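Local coordinates for protein pectate lyase (Bacillus, PDB 3VMV) that probably cleaves pectate (polygalacturonate) as a secreted pectate lyase of polysaccharide lyase family 1, built on a right-handed parallel beta-helix, at residues 104-109 with 131-136; 170-175 with 197-202; 193-198 with 217-222; 221-226 with 242-247. One frame throughout, in Å; residues are numbered along the deposited sequence.

Interaction 1: 104-109 with 131-136; sequences NIIIQN and NVWIDH
Asn104 lies alongside Asn131, whose CB comes within 4.0 Å of Asn104 N. Both residues have positive phi values, which bend the chain round a corner at the same level in two successive coils. The Asn104 amide serves other neighbours: its OD1 accepts from the N atoms of Thr15 and Gly16, and its ND2 gives to Asn80. At Ile105 the parallel pairing begins, with N donating to Asn131 O at 3.0 Å and O receiving Trp133 N. Its side chain shares a face with Val132, Ile107 and Ile134, and this row of branched aliphatic groups meets Leu99, Ile123 and Val125.

Ile106 points to the other face. There its CD1 reaches the edge of the indole, 3.7 Å from Trp133 CE3. The indole is brought alongside because Trp133 CG stands anti to the backbone N (chi1 -174°), while its NE1 is held by Ser168. Ile107 repeats the backbone pattern, giving its N-H to Trp133 O at 2.9 Å and accepting from Asp135 N. Gln108 runs out extended beside Asp135, its CG 3.4 Å from Asp135 O. The Asp135 carboxylate is engaged by Ser168 at OD1 and, on its own strand, by His136 ND1, which donates to Asp135 OD2 at 2.7 Å from above the carboxylate plane but within the imidazole plane. Asn109 finishes the pairing through its N on Asp135 O, at 3.1 Å. In-register parallel strands 4.8 Å apart, aliphatic side chains stacked row upon row and corners turned in step are the signature of the parallel beta-helix of pectate lyases.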
# COMPACT_ATOMS: atom_id res chain seq x y z
N ASN A 104 -8.89 12.29 1.07
CA ASN A 104 -8.59 12.55 2.47
C ASN A 104 -9.09 11.39 3.34
O ASN A 104 -10.05 11.52 4.13
CB ASN A 104 -9.19 13.91 2.94
CG ASN A 104 -8.73 14.27 4.35
OD1 ASN A 104 -7.62 13.91 4.74
ND2 ASN A 104 -9.58 14.92 5.12
N ILE A 105 -8.41 10.26 3.19
CA ILE A 105 -8.79 9.00 3.81
C ILE A 105 -7.62 8.43 4.59
O ILE A 105 -6.49 8.39 4.08
CB ILE A 105 -9.16 7.97 2.74
CG1 ILE A 105 -10.09 8.58 1.66
CG2 ILE A 105 -9.76 6.73 3.38
CD1 ILE A 105 -11.52 8.93 2.15
N ILE A 106 -7.87 8.01 5.82
CA ILE A 106 -6.89 7.30 6.63
C ILE A 106 -7.40 5.87 6.92
O ILE A 106 -8.52 5.70 7.36
CB ILE A 106 -6.66 8.04 7.95
CG1 ILE A 106 -6.10 9.42 7.64
CG2 ILE A 106 -5.71 7.22 8.87
CD1 ILE A 106 -5.80 10.25 8.90
N ILE A 107 -6.57 4.86 6.65
CA ILE A 107 -6.82 3.48 7.12
C ILE A 107 -5.66 3.13 8.03
O ILE A 107 -4.49 3.15 7.60
CB ILE A 107 -6.90 2.53 5.95
CG1 ILE A 107 -7.98 2.99 4.96
CG2 ILE A 107 -7.14 1.06 6.42
CD1 ILE A 107 -8.05 2.23 3.70
N GLN A 108 -5.97 2.85 9.29
CA GLN A 108 -4.91 2.74 10.29
C GLN A 108 -5.23 1.64 11.29
O GLN A 108 -6.39 1.47 11.75
CB GLN A 108 -4.83 4.08 10.99
CG GLN A 108 -3.70 4.19 11.98
CD GLN A 108 -3.55 5.61 12.49
OE1 GLN A 108 -2.46 6.23 12.40
NE2 GLN A 108 -4.61 6.13 13.03
N ASN A 109 -4.19 0.94 11.73
CA ASN A 109 -4.30 -0.04 12.80
C ASN A 109 -5.32 -1.16 12.57
O ASN A 109 -6.02 -1.58 13.51
CB ASN A 109 -4.61 0.64 14.15
CG ASN A 109 -4.30 -0.24 15.34
OD1 ASN A 109 -3.25 -0.92 15.38
ND2 ASN A 109 -5.22 -0.26 16.32
N ASN A 131 -4.84 11.68 -1.54
CA ASN A 131 -4.59 12.01 -0.11
C ASN A 131 -5.08 10.90 0.78
O ASN A 131 -6.08 11.01 1.44
CB ASN A 131 -5.17 13.38 0.28
CG ASN A 131 -4.35 14.49 -0.32
OD1 ASN A 131 -3.31 14.89 0.24
ND2 ASN A 131 -4.74 14.94 -1.48
N VAL A 132 -4.36 9.79 0.72
CA VAL A 132 -4.70 8.59 1.43
C VAL A 132 -3.49 8.17 2.24
O VAL A 132 -2.38 8.12 1.69
CB VAL A 132 -4.99 7.49 0.44
CG1 VAL A 132 -5.27 6.18 1.15
CG2 VAL A 132 -6.18 7.86 -0.49
N TRP A 133 -3.70 7.90 3.52
CA TRP A 133 -2.65 7.46 4.42
C TRP A 133 -3.01 6.06 4.95
O TRP A 133 -4.06 5.90 5.59
CB TRP A 133 -2.55 8.49 5.55
CG TRP A 133 -1.41 8.25 6.51
CD1 TRP A 133 -0.24 7.60 6.23
CD2 TRP A 133 -1.30 8.74 7.85
NE1 TRP A 133 0.59 7.62 7.34
CE2 TRP A 133 -0.05 8.30 8.34
CE3 TRP A 133 -2.17 9.46 8.69
CZ2 TRP A 133 0.39 8.61 9.63
CZ3 TRP A 133 -1.73 9.78 9.96
CH2 TRP A 133 -0.48 9.33 10.43
N ILE A 134 -2.16 5.07 4.63
CA ILE A 134 -2.36 3.67 5.04
C ILE A 134 -1.23 3.40 6.04
O ILE A 134 -0.08 3.31 5.61
CB ILE A 134 -2.27 2.80 3.82
CG1 ILE A 134 -3.48 3.12 2.95
CG2 ILE A 134 -2.20 1.27 4.23
CD1 ILE A 134 -3.37 2.56 1.51
N ASP A 135 -1.58 3.37 7.33
CA ASP A 135 -0.58 3.42 8.41
C ASP A 135 -0.81 2.37 9.48
O ASP A 135 -1.90 2.19 9.97
CB ASP A 135 -0.62 4.82 9.01
CG ASP A 135 0.35 5.00 10.18
OD1 ASP A 135 1.55 5.15 9.89
OD2 ASP A 135 -0.10 4.97 11.33
N HIS A 136 0.25 1.68 9.88
CA HIS A 136 0.18 0.81 11.05
C HIS A 136 -0.83 -0.32 10.92
O HIS A 136 -1.49 -0.69 11.87
CB HIS A 136 -0.03 1.62 12.35
CG HIS A 136 1.23 2.17 12.93
ND1 HIS A 136 1.61 3.48 12.78
CD2 HIS A 136 2.23 1.57 13.63
CE1 HIS A 136 2.75 3.69 13.42
NE2 HIS A 136 3.16 2.54 13.93

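Interaction 2: 170-175 with 197-202; sequences NKFENH and HHNYFN
Asn170 and Asn199 form the tight end of this contact, their amides side by side and only 7° from parallel. Two donors of one residue grip a single oxygen: Asn170 N meets Asn199 OD1 at 2.9 Å, and Asn170 ND2 meets the same OD1 at 3.0 Å. The remaining amide atoms are used as well, since Asn170 OD1 accepts from Asn137 N, its ND2 also reaches Ile134 O, and Asn199 ND2 gives to Val167 O. With so many bonds neither amide is likely to turn. Next to this pair, on the face turned to Met179, Phe172 and Phe201 press together, Phe172 CD2 being 3.4 Å from Phe201 CE1. Their planes are inclined by 39°, so the rings meet obliquely, and Asn199 OD1 lies at the rim of the Phe172 ring.

Such rows of like residues, asparagine on asparagine and phenylalanine on phenylalanine, are the internal stacks of a parallel beta-helix, where each coil repeats the one before. The opposite face is partly exposed and packs more openly. Lys171 stretches out fully extended; its CG lies 4.1 Å from Tyr200 CB and at the edge of the ring. Glu173 leans over toward the next coil: its OE2 accepts from Asn202 ND2 at 2.9 Å, on the anti side and tilted out of the carboxylate plane, and comes within 3.6 Å of Tyr200 CE2. A first torsion of 174° swings the Asn202 amide out to meet it, while Asn202 CB rests over the rim of one Tyr200 face. At this end the backbone pairing closes with Asn174 N donating to Asn202 O, 3.1 Å away.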
# COMPACT_ATOMS: atom_id res chain seq x y z
N ASN A 170 3.51 -0.35 8.08
CA ASN A 170 2.67 -1.54 7.95
C ASN A 170 3.51 -2.78 7.89
O ASN A 170 4.71 -2.71 7.59
CB ASN A 170 1.87 -1.49 6.64
CG ASN A 170 1.02 -0.23 6.51
OD1 ASN A 170 -0.02 -0.12 7.16
ND2 ASN A 170 1.42 0.69 5.61
N LYS A 171 2.90 -3.93 8.13
CA LYS A 171 3.57 -5.21 7.82
C LYS A 171 2.85 -5.81 6.62
O LYS A 171 1.63 -5.82 6.58
CB LYS A 171 3.48 -6.17 8.98
CG LYS A 171 4.19 -5.65 10.25
CD LYS A 171 4.17 -6.75 11.34
CE LYS A 171 4.99 -6.30 12.56
NZ LYS A 171 5.03 -7.42 13.57
N PHE A 172 3.64 -6.24 5.63
CA PHE A 172 3.14 -6.98 4.46
C PHE A 172 3.88 -8.32 4.52
O PHE A 172 5.11 -8.35 4.42
CB PHE A 172 3.59 -6.29 3.17
CG PHE A 172 2.93 -4.97 2.88
CD1 PHE A 172 1.86 -4.91 1.98
CD2 PHE A 172 3.37 -3.79 3.51
CE1 PHE A 172 1.24 -3.71 1.66
CE2 PHE A 172 2.76 -2.59 3.20
CZ PHE A 172 1.67 -2.54 2.28
N GLU A 173 3.18 -9.44 4.68
CA GLU A 173 3.85 -10.70 4.89
C GLU A 173 3.10 -11.81 4.21
O GLU A 173 1.90 -11.74 4.00
CB GLU A 173 3.90 -11.03 6.38
CG GLU A 173 4.55 -9.94 7.24
CD GLU A 173 4.89 -10.43 8.66
OE1 GLU A 173 4.33 -9.88 9.63
OE2 GLU A 173 5.75 -11.35 8.81
N ASN A 174 3.85 -12.86 3.89
CA ASN A 174 3.26 -14.14 3.49
C ASN A 174 2.30 -14.00 2.34
O ASN A 174 1.09 -14.26 2.49
CB ASN A 174 2.57 -14.83 4.69
CG ASN A 174 3.48 -14.92 5.91
OD1 ASN A 174 4.68 -15.09 5.79
ND2 ASN A 174 2.88 -14.83 7.10
N HIS A 175 2.83 -13.60 1.20
CA HIS A 175 1.95 -13.28 0.08
C HIS A 175 2.73 -13.37 -1.21
O HIS A 175 3.92 -13.15 -1.24
CB HIS A 175 1.43 -11.86 0.28
CG HIS A 175 0.27 -11.51 -0.60
ND1 HIS A 175 0.39 -10.84 -1.79
CD2 HIS A 175 -1.04 -11.76 -0.42
CE1 HIS A 175 -0.82 -10.69 -2.31
NE2 HIS A 175 -1.70 -11.27 -1.51
N HIS A 197 7.24 4.15 3.62
CA HIS A 197 8.31 4.22 4.61
C HIS A 197 8.00 3.43 5.85
O HIS A 197 6.85 3.28 6.28
CB HIS A 197 8.68 5.71 4.93
CG HIS A 197 7.70 6.43 5.80
ND1 HIS A 197 7.80 6.45 7.18
CD2 HIS A 197 6.60 7.16 5.50
CE1 HIS A 197 6.80 7.17 7.68
NE2 HIS A 197 6.06 7.61 6.67
N HIS A 198 9.06 2.88 6.44
CA HIS A 198 8.95 2.13 7.69
C HIS A 198 8.02 0.94 7.64
O HIS A 198 7.42 0.58 8.63
CB HIS A 198 8.63 3.06 8.87
CG HIS A 198 9.76 3.97 9.21
ND1 HIS A 198 9.89 5.24 8.68
CD2 HIS A 198 10.86 3.77 9.98
CE1 HIS A 198 10.99 5.80 9.15
NE2 HIS A 198 11.59 4.93 9.95
N ASN A 199 7.91 0.33 6.47
CA ASN A 199 7.16 -0.93 6.40
C ASN A 199 8.08 -2.13 6.53
O ASN A 199 9.27 -2.06 6.20
CB ASN A 199 6.44 -1.05 5.03
CG ASN A 199 5.49 0.11 4.77
OD1 ASN A 199 4.40 0.19 5.33
ND2 ASN A 199 5.93 1.06 3.91
N TYR A 200 7.47 -3.24 6.93
CA TYR A 200 8.13 -4.53 6.92
C TYR A 200 7.55 -5.33 5.76
O TYR A 200 6.31 -5.52 5.70
CB TYR A 200 7.73 -5.24 8.21
CG TYR A 200 8.41 -6.55 8.53
CD1 TYR A 200 9.79 -6.72 8.39
CD2 TYR A 200 7.67 -7.61 9.05
CE1 TYR A 200 10.39 -7.92 8.75
CE2 TYR A 200 8.28 -8.80 9.39
CZ TYR A 200 9.62 -8.94 9.27
OH TYR A 200 10.26 -10.12 9.63
N PHE A 201 8.42 -5.74 4.84
CA PHE A 201 8.03 -6.54 3.67
C PHE A 201 8.68 -7.89 3.83
O PHE A 201 9.88 -8.02 3.61
CB PHE A 201 8.54 -5.86 2.40
CG PHE A 201 7.98 -4.46 2.15
CD1 PHE A 201 6.61 -4.25 1.94
CD2 PHE A 201 8.82 -3.36 2.06
CE1 PHE A 201 6.13 -2.96 1.68
CE2 PHE A 201 8.37 -2.09 1.74
CZ PHE A 201 7.00 -1.87 1.57
N ASN A 202 7.95 -8.94 4.20
CA ASN A 202 8.59 -10.17 4.64
C ASN A 202 7.90 -11.42 4.07
O ASN A 202 6.68 -11.55 4.15
CB ASN A 202 8.55 -10.22 6.18
CG ASN A 202 9.05 -11.52 6.72
OD1 ASN A 202 10.19 -11.91 6.47
ND2 ASN A 202 8.22 -12.19 7.52

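Interaction 3: 193-198 with 217-222; sequences KITYHH and HMFNNY
A CH-pi contact between adjoining coils of the beta-helix opens this pairing: His197 CB stands over the centre of the Phe219 ring, 3.4 Å from the centroid. His197 and Phe219 share a first torsion near +70°, CG lying between the backbone N and the carbonyl carbon. With similar second torsions as well, the two rings run nearly parallel, 7° apart, but are slid so far that they barely overlap. Where the chain bends beyond the strand, Asn220 CB sits over one face of the His198 imidazole, 3.5 Å from CE1 of His198. His198 ND1 and His197 ND1 are hydrogen-bonded at 2.8 Å, and either could be the donor; His198 NE2 meets Gln307 OE1. With an alanine here, His197 ND1 would probably be left without its mate and Asn220 without the ring it packs on.

In the parallel beta-helix successive coils pair in register, here with unlike partners, Thr195 beside His217 and Tyr196 beside Met218. Tyr196 O accepts two hydrogen bonds, from Phe219 N at 3.0 Å and, well above the carbonyl plane, from Asn221 ND2; Asn221 OD1 accepts from Asn199 N. On the other face Met218 brings CE within 3.9 Å of Tyr196 CB, its sulfur oblique to the ring, a Met-aromatic contact.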
# COMPACT_ATOMS: atom_id res chain seq x y z
N LYS A 193 3.02 9.81 -7.29
CA LYS A 193 3.28 10.47 -6.00
C LYS A 193 2.89 9.59 -4.79
O LYS A 193 1.91 9.85 -4.03
CB LYS A 193 2.66 11.87 -5.97
CG LYS A 193 3.20 12.77 -7.09
CD LYS A 193 2.58 14.15 -6.90
CE LYS A 193 2.78 15.01 -8.12
NZ LYS A 193 1.97 14.50 -9.27
N ILE A 194 3.64 8.50 -4.66
CA ILE A 194 3.45 7.51 -3.57
C ILE A 194 4.72 7.43 -2.71
O ILE A 194 5.81 7.29 -3.25
CB ILE A 194 3.23 6.10 -4.16
CG1 ILE A 194 2.38 6.15 -5.45
CG2 ILE A 194 2.71 5.10 -3.12
CD1 ILE A 194 0.91 6.60 -5.20
N THR A 195 4.56 7.46 -1.39
CA THR A 195 5.66 7.24 -0.45
C THR A 195 5.41 5.94 0.29
O THR A 195 4.30 5.73 0.82
CB THR A 195 5.62 8.38 0.60
OG1 THR A 195 5.80 9.63 -0.06
CG2 THR A 195 6.72 8.20 1.67
N TYR A 196 6.45 5.13 0.44
CA TYR A 196 6.43 3.99 1.32
C TYR A 196 7.56 4.16 2.33
O TYR A 196 8.71 4.28 1.93
CB TYR A 196 6.70 2.70 0.56
CG TYR A 196 5.72 2.35 -0.53
CD1 TYR A 196 4.68 1.48 -0.30
CD2 TYR A 196 5.85 2.88 -1.80
CE1 TYR A 196 3.78 1.15 -1.33
CE2 TYR A 196 4.94 2.55 -2.83
CZ TYR A 196 3.93 1.68 -2.56
OH TYR A 196 3.04 1.39 -3.60
N HIS A 197 7.24 4.15 3.62
CA HIS A 197 8.31 4.22 4.61
C HIS A 197 8.00 3.43 5.85
O HIS A 197 6.85 3.28 6.28
CB HIS A 197 8.68 5.71 4.93
CG HIS A 197 7.70 6.43 5.80
ND1 HIS A 197 7.80 6.45 7.18
CD2 HIS A 197 6.60 7.16 5.50
CE1 HIS A 197 6.80 7.17 7.68
NE2 HIS A 197 6.06 7.61 6.67
N HIS A 198 9.06 2.88 6.44
CA HIS A 198 8.95 2.13 7.69
C HIS A 198 8.02 0.94 7.64
O HIS A 198 7.42 0.58 8.63
CB HIS A 198 8.63 3.06 8.87
CG HIS A 198 9.76 3.97 9.21
ND1 HIS A 198 9.89 5.24 8.68
CD2 HIS A 198 10.86 3.77 9.98
CE1 HIS A 198 10.99 5.80 9.15
NE2 HIS A 198 11.59 4.93 9.95
N HIS A 217 8.79 7.31 -3.59
CA HIS A 217 9.90 7.35 -2.63
C HIS A 217 9.72 6.19 -1.67
O HIS A 217 8.66 6.06 -1.07
CB HIS A 217 9.83 8.69 -1.91
CG HIS A 217 10.93 8.96 -0.92
ND1 HIS A 217 10.74 9.86 0.10
CD2 HIS A 217 12.20 8.52 -0.82
CE1 HIS A 217 11.87 9.98 0.79
NE2 HIS A 217 12.77 9.17 0.27
N MET A 218 10.74 5.34 -1.55
CA MET A 218 10.76 4.29 -0.55
C MET A 218 11.93 4.52 0.39
O MET A 218 13.09 4.46 -0.07
CB MET A 218 10.90 2.93 -1.20
CG MET A 218 9.86 2.70 -2.29
SD MET A 218 9.80 0.97 -2.83
CE MET A 218 8.92 0.17 -1.50
N PHE A 219 11.62 4.83 1.65
CA PHE A 219 12.71 4.98 2.62
C PHE A 219 12.47 4.25 3.92
O PHE A 219 11.33 4.13 4.39
CB PHE A 219 13.06 6.48 2.87
CG PHE A 219 11.97 7.30 3.57
CD1 PHE A 219 12.04 7.53 4.95
CD2 PHE A 219 10.93 7.87 2.85
CE1 PHE A 219 11.12 8.32 5.61
CE2 PHE A 219 9.96 8.66 3.52
CZ PHE A 219 10.06 8.89 4.90
N ASN A 220 13.56 3.74 4.50
CA ASN A 220 13.49 3.18 5.85
C ASN A 220 12.54 2.00 5.95
O ASN A 220 12.00 1.77 7.02
CB ASN A 220 13.10 4.24 6.90
CG ASN A 220 14.25 5.23 7.20
OD1 ASN A 220 15.45 5.05 6.79
ND2 ASN A 220 13.90 6.28 7.88
N ASN A 221 12.39 1.26 4.85
CA ASN A 221 11.67 -0.03 4.93
C ASN A 221 12.63 -1.19 5.18
O ASN A 221 13.85 -1.05 4.94
CB ASN A 221 10.90 -0.31 3.63
CG ASN A 221 9.98 0.82 3.24
OD1 ASN A 221 8.88 0.99 3.80
ND2 ASN A 221 10.43 1.63 2.28
N TYR A 222 12.08 -2.31 5.66
CA TYR A 222 12.82 -3.53 5.95
C TYR A 222 12.24 -4.61 5.06
O TYR A 222 11.10 -5.00 5.26
CB TYR A 222 12.64 -3.87 7.44
CG TYR A 222 13.33 -5.10 7.99
CD1 TYR A 222 14.23 -5.82 7.24
CD2 TYR A 222 13.11 -5.46 9.30
CE1 TYR A 222 14.85 -6.96 7.81
CE2 TYR A 222 13.72 -6.59 9.86
CZ TYR A 222 14.59 -7.30 9.11
OH TYR A 222 15.18 -8.38 9.71

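Interaction 4: 221-226 with 242-247; sequences NYFKDI and ENNYFD
Phe223 lies against Phe246 along its whole length. Its CB starts the contact 3.5 Å from Phe246 CD1, with Tyr245 O nearby. CG, set beside the backbone N by a chi1 of -65°, faces Phe246 CE1, and CD2 makes the closest approach, 3.4 Å from that same CE1. Farther out, CE2 packs on Phe246 CE1 and CZ and has Asn244 OD1 at the ring edge, and CZ at the tip is still 4.0 Å from Phe246 CE1. Phe223 and Phe246 thus form an offset stack, centroids 4.3 Å apart and planes 17° from parallel. The row of rings goes on to Phe201 on one side and Phe284 on the other, at steeper inclinations. A leucine in place of Phe223 would probably lose this flat overlap and open a gap beside the Phe246 ring.

Asn244 OD1 is held by two donors of the neighbouring coil, Asn221 N at 2.8 Å and Asn221 ND2 at 2.9 Å. On the outer face Tyr245 turns its edge toward the face of Tyr222, the planes 88° apart. A water links Tyr222 OH to Asp247 OD1, and a second joins Lys224 NZ to Asp225 OD1. Lys224 NZ also forms a salt bridge with Asp225 OD2. The chemistry is thus divided: aromatic stacking and hydrogen bonds of side-chain amides fix the inner side, whereas the outer side relies on edge-to-face tyrosines and bridging water, with the salt bridge kept within one coil.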
# COMPACT_ATOMS: atom_id res chain seq x y z
N ASN A 221 12.39 1.26 4.85
CA ASN A 221 11.67 -0.03 4.93
C ASN A 221 12.63 -1.19 5.18
O ASN A 221 13.85 -1.05 4.94
CB ASN A 221 10.90 -0.31 3.63
CG ASN A 221 9.98 0.82 3.24
OD1 ASN A 221 8.88 0.99 3.80
ND2 ASN A 221 10.43 1.63 2.28
N TYR A 222 12.08 -2.31 5.66
CA TYR A 222 12.82 -3.53 5.95
C TYR A 222 12.24 -4.61 5.06
O TYR A 222 11.10 -5.00 5.26
CB TYR A 222 12.64 -3.87 7.44
CG TYR A 222 13.33 -5.10 7.99
CD1 TYR A 222 14.23 -5.82 7.24
CD2 TYR A 222 13.11 -5.46 9.30
CE1 TYR A 222 14.85 -6.96 7.81
CE2 TYR A 222 13.72 -6.59 9.86
CZ TYR A 222 14.59 -7.30 9.11
OH TYR A 222 15.18 -8.38 9.71
N PHE A 223 13.03 -4.99 4.05
CA PHE A 223 12.66 -6.04 3.09
C PHE A 223 13.37 -7.32 3.52
O PHE A 223 14.60 -7.29 3.76
CB PHE A 223 13.19 -5.68 1.71
CG PHE A 223 12.60 -4.44 1.06
CD1 PHE A 223 11.71 -4.57 -0.00
CD2 PHE A 223 12.99 -3.15 1.44
CE1 PHE A 223 11.25 -3.47 -0.72
CE2 PHE A 223 12.54 -2.03 0.75
CZ PHE A 223 11.63 -2.18 -0.33
N LYS A 224 12.65 -8.45 3.60
CA LYS A 224 13.25 -9.68 4.12
C LYS A 224 12.63 -10.87 3.42
O LYS A 224 11.39 -10.96 3.31
CB LYS A 224 12.97 -9.80 5.62
CG LYS A 224 13.62 -10.99 6.28
CD LYS A 224 13.44 -10.90 7.80
CE LYS A 224 14.28 -11.94 8.52
NZ LYS A 224 13.91 -13.31 8.11
N ASP A 225 13.48 -11.79 2.98
CA ASP A 225 13.00 -13.09 2.48
C ASP A 225 12.00 -12.89 1.36
O ASP A 225 10.86 -13.34 1.39
CB ASP A 225 12.43 -13.92 3.63
CG ASP A 225 13.51 -14.39 4.61
OD1 ASP A 225 14.72 -14.34 4.29
OD2 ASP A 225 13.14 -14.86 5.70
N ILE A 226 12.47 -12.19 0.32
CA ILE A 226 11.64 -11.95 -0.86
C ILE A 226 12.14 -12.90 -1.93
O ILE A 226 13.31 -12.84 -2.35
CB ILE A 226 11.66 -10.47 -1.24
CG1 ILE A 226 10.97 -9.66 -0.11
CG2 ILE A 226 10.90 -10.25 -2.60
CD1 ILE A 226 11.03 -8.14 -0.26
N GLU A 242 15.87 4.76 -0.65
CA GLU A 242 16.77 5.47 0.30
C GLU A 242 16.77 4.84 1.67
O GLU A 242 15.73 4.71 2.35
CB GLU A 242 16.24 6.92 0.39
CG GLU A 242 17.08 7.82 1.30
CD GLU A 242 16.45 9.20 1.50
OE1 GLU A 242 15.20 9.28 1.43
OE2 GLU A 242 17.23 10.15 1.80
N ASN A 243 17.96 4.46 2.12
CA ASN A 243 18.14 4.00 3.50
C ASN A 243 17.18 2.89 3.90
O ASN A 243 16.56 2.91 4.97
CB ASN A 243 18.06 5.17 4.50
CG ASN A 243 19.20 6.16 4.33
OD1 ASN A 243 19.89 6.23 3.28
ND2 ASN A 243 19.40 6.97 5.38
N ASN A 244 17.03 1.91 3.02
CA ASN A 244 16.29 0.70 3.33
C ASN A 244 17.22 -0.43 3.68
O ASN A 244 18.37 -0.42 3.27
CB ASN A 244 15.43 0.25 2.13
CG ASN A 244 14.45 1.30 1.65
OD1 ASN A 244 13.35 1.43 2.18
ND2 ASN A 244 14.84 2.05 0.63
N TYR A 245 16.69 -1.42 4.41
CA TYR A 245 17.44 -2.60 4.78
C TYR A 245 16.89 -3.81 4.04
O TYR A 245 15.67 -4.03 4.11
CB TYR A 245 17.38 -2.80 6.31
CG TYR A 245 18.43 -3.71 6.84
CD1 TYR A 245 19.61 -3.14 7.29
CD2 TYR A 245 18.28 -5.08 6.87
CE1 TYR A 245 20.62 -3.88 7.76
CE2 TYR A 245 19.40 -5.88 7.37
CZ TYR A 245 20.52 -5.21 7.78
OH TYR A 245 21.65 -5.84 8.26
N PHE A 246 17.75 -4.54 3.32
CA PHE A 246 17.29 -5.71 2.60
C PHE A 246 18.06 -6.94 3.09
O PHE A 246 19.29 -6.90 3.17
CB PHE A 246 17.67 -5.57 1.11
CG PHE A 246 17.01 -4.43 0.39
CD1 PHE A 246 15.85 -4.64 -0.37
CD2 PHE A 246 17.53 -3.13 0.47
CE1 PHE A 246 15.25 -3.60 -1.07
CE2 PHE A 246 16.95 -2.09 -0.25
CZ PHE A 246 15.80 -2.29 -1.01
N ASP A 247 17.35 -8.03 3.38
CA ASP A 247 17.98 -9.27 3.80
C ASP A 247 17.37 -10.38 2.96
O ASP A 247 16.15 -10.62 3.06
CB ASP A 247 17.67 -9.51 5.29
CG ASP A 247 18.15 -10.88 5.81
OD1 ASP A 247 17.92 -11.15 6.99
OD2 ASP A 247 18.78 -11.67 5.08
O HOH W 1 17.39 -9.45 8.81
O HOH W 2 16.48 -13.81 6.25

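The four contacts follow one another along the chain and along the beta-helix. Interaction 1 closes before interaction 2 opens; interactions 2 and 3 share His197 and His198, and interactions 3 and 4 share Asn221 and Tyr222. Centres of interactions 1 and 2 are about 15 Å apart, of 3 and 4 about 11 Å, and of 1 and 4 about 22 Å. Strands 132-135 and 165-175 connect interaction 1 with interaction 2, where Ile134 O lies 3.0 Å from Asn170 ND2, and strands 200-202 and 222-226 join interactions 2 and 4. Asparagines pass hydrogen bonds from Asn170 through Asn199 and Asn221 to Asn244, so that a local pairing rule, repeated coil by coil, builds one continuous scaffold.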